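PDB 4DG8: PA1221 from Pseudomonas aeruginosa, which is an AMP-binding enzyme of the ANL superfamily with a phosphopantetheine attachment domain, and binds adenosine monophosphate. Local coordinates for residues I91-A96 / L127-S132. Sequence-based numbering, arbitrary orientation.
Sequences ITCLLA and LILDCS
Cys93, on a turn of helix 88-99, faces Leu129 and Cys131, at the end of strand 125-130 and just beyond it. The two backbones come nearest at Cys93 and Leu129, whose CA atoms lie 7.5 Å apart, so side chains alone span the gap. Helix 88-99 connects the neighbouring parallel strands 79-83 and 103-106, a beta-alpha-beta crossover, and packs on the alpha/beta sheet in which strand 125-130 lies between 79-83 and 143-145.

Cys93 reaches across with its sulfur. CB already points to the strand, and the torsion (chi1 -80°) sets SG between Leu129 and Cys131, where it touches both. Cys93 SG lies 3.6 Å from Leu129 CD1; that same methyl is 4.0 Å from Cys93 CB. Cys131 comes in end-on, its CB-SG bond aimed almost straight at Cys93 SG, and meets that sulfur from the side, well off the line of the Cys93 CB-SG bond, with Cys93 SG to Cys131 SG 3.5 Å. That spacing is far too long for a disulfide. Val146 touches both cysteines from a neighbouring loop.

Behind this contact, Asp130 OD1 accepts from Ser132 N at 2.9 Å, closing an Asx turn, and from Ser132 OG at 2.6 Å on the syn side of the carboxylate, 19° out of its plane. Two bonds to one oxygen thus hold the end of the strand from the side opposite the sulfurs.

While Leu94 rests on Val82 of strand 79-83, this part of the join is buried and apolar, made by two thiols in van der Waals contact and a leucine methyl.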
loop_
_atom_site.group_PDB
_atom_site.type_symbol
_atom_site.label_atom_id
_atom_site.label_comp_id
_atom_site.label_asym_id
_atom_site.label_seq_id
_atom_site.Cartn_x
_atom_site.Cartn_y
_atom_site.Cartn_z
ATOM N N ILE A 91 8.901 13.474 -2.544
ATOM C CA ILE A 91 8.632 13.616 -1.113
ATOM C C ILE A 91 8.174 15.044 -0.759
ATOM O O ILE A 91 7.169 15.255 -0.050
ATOM C CB ILE A 91 9.906 13.275 -0.276
ATOM C CG1 ILE A 91 10.403 11.849 -0.554
ATOM C CG2 ILE A 91 9.646 13.507 1.221
ATOM C CD1 ILE A 91 9.386 10.754 -0.268
ATOM N N THR A 92 8.922 16.026 -1.259
ATOM C CA THR A 92 8.532 17.423 -1.106
ATOM C C THR A 92 7.133 17.696 -1.699
ATOM O O THR A 92 6.335 18.453 -1.120
ATOM C CB THR A 92 9.581 18.346 -1.752
ATOM O OG1 THR A 92 10.881 17.989 -1.265
ATOM C CG2 THR A 92 9.299 19.815 -1.451
ATOM N N CYS A 93 6.832 17.094 -2.844
ATOM C CA CYS A 93 5.493 17.233 -3.428
ATOM C C CYS A 93 4.425 16.745 -2.472
ATOM O O CYS A 93 3.396 17.391 -2.305
ATOM C CB CYS A 93 5.355 16.419 -4.723
ATOM S SG CYS A 93 6.054 17.190 -6.169
ATOM N N LEU A 94 4.657 15.585 -1.863
ATOM C CA LEU A 94 3.636 15.021 -0.980
ATOM C C LEU A 94 3.366 15.974 0.176
ATOM O O LEU A 94 2.204 16.200 0.561
ATOM C CB LEU A 94 4.070 13.656 -0.425
ATOM C CG LEU A 94 4.339 12.541 -1.443
ATOM C CD1 LEU A 94 4.683 11.269 -0.694
ATOM C CD2 LEU A 94 3.128 12.313 -2.352
ATOM N N LEU A 95 4.437 16.534 0.744
ATOM C CA LEU A 95 4.218 17.437 1.874
ATOM C C LEU A 95 3.531 18.736 1.422
ATOM O O LEU A 95 2.700 19.278 2.140
ATOM C CB LEU A 95 5.536 17.743 2.618
ATOM C CG LEU A 95 5.469 18.665 3.837
ATOM C CD1 LEU A 95 4.514 18.092 4.905
ATOM C CD2 LEU A 95 6.876 18.903 4.424
ATOM N N ALA A 96 3.903 19.252 0.250
ATOM C CA ALA A 96 3.340 20.522 -0.217
ATOM C C ALA A 96 1.836 20.355 -0.516
ATOM O O ALA A 96 1.009 21.244 -0.227
ATOM C CB ALA A 96 4.088 21.012 -1.442
ATOM N N LEU A 127 -4.418 18.189 -11.525
ATOM C CA LEU A 127 -3.095 18.509 -12.018
ATOM C C LEU A 127 -2.132 17.406 -11.576
ATOM O O LEU A 127 -2.287 16.827 -10.493
ATOM C CB LEU A 127 -2.670 19.867 -11.440
ATOM C CG LEU A 127 -1.240 20.327 -11.731
ATOM C CD1 LEU A 127 -1.035 20.379 -13.240
ATOM C CD2 LEU A 127 -0.966 21.684 -11.103
ATOM N N ILE A 128 -1.124 17.128 -12.390
ATOM C CA ILE A 128 -0.160 16.106 -12.028
ATOM C C ILE A 128 1.230 16.723 -11.936
ATOM O O ILE A 128 1.713 17.340 -12.897
ATOM C CB ILE A 128 -0.141 14.939 -13.041
ATOM C CG1 ILE A 128 -1.498 14.223 -13.083
ATOM C CG2 ILE A 128 0.999 13.949 -12.711
ATOM C CD1 ILE A 128 -1.632 13.247 -14.246
ATOM N N LEU A 129 1.882 16.537 -10.793
ATOM C CA LEU A 129 3.215 17.098 -10.600
ATOM C C LEU A 129 4.231 16.098 -11.115
ATOM O O LEU A 129 4.406 15.046 -10.525
ATOM C CB LEU A 129 3.454 17.352 -9.114
ATOM C CG LEU A 129 2.539 18.411 -8.504
ATOM C CD1 LEU A 129 2.837 18.575 -7.023
ATOM C CD2 LEU A 129 2.738 19.730 -9.254
ATOM N N ASP A 130 4.917 16.439 -12.201
ATOM C CA ASP A 130 5.827 15.495 -12.835
ATOM C C ASP A 130 7.202 15.668 -12.233
ATOM O O ASP A 130 7.817 16.714 -12.400
ATOM C CB ASP A 130 5.891 15.766 -14.348
ATOM C CG ASP A 130 6.732 14.734 -15.096
ATOM O OD1 ASP A 130 7.505 14.005 -14.454
ATOM O OD2 ASP A 130 6.622 14.653 -16.331
ATOM N N CYS A 131 7.673 14.662 -11.498
ATOM C CA CYS A 131 8.983 14.743 -10.854
ATOM C C CYS A 131 10.088 14.031 -11.609
ATOM O O CYS A 131 11.222 14.012 -11.140
ATOM C CB CYS A 131 8.944 14.204 -9.417
ATOM S SG CYS A 131 7.873 15.130 -8.330
ATOM N N SER A 132 9.771 13.422 -12.751
ATOM C CA SER A 132 10.792 12.669 -13.482
ATOM C C SER A 132 11.919 13.598 -13.916
ATOM O O SER A 132 11.723 14.800 -14.107
ATOM C CB SER A 132 10.197 11.953 -14.693
ATOM O OG SER A 132 9.583 12.872 -15.579
#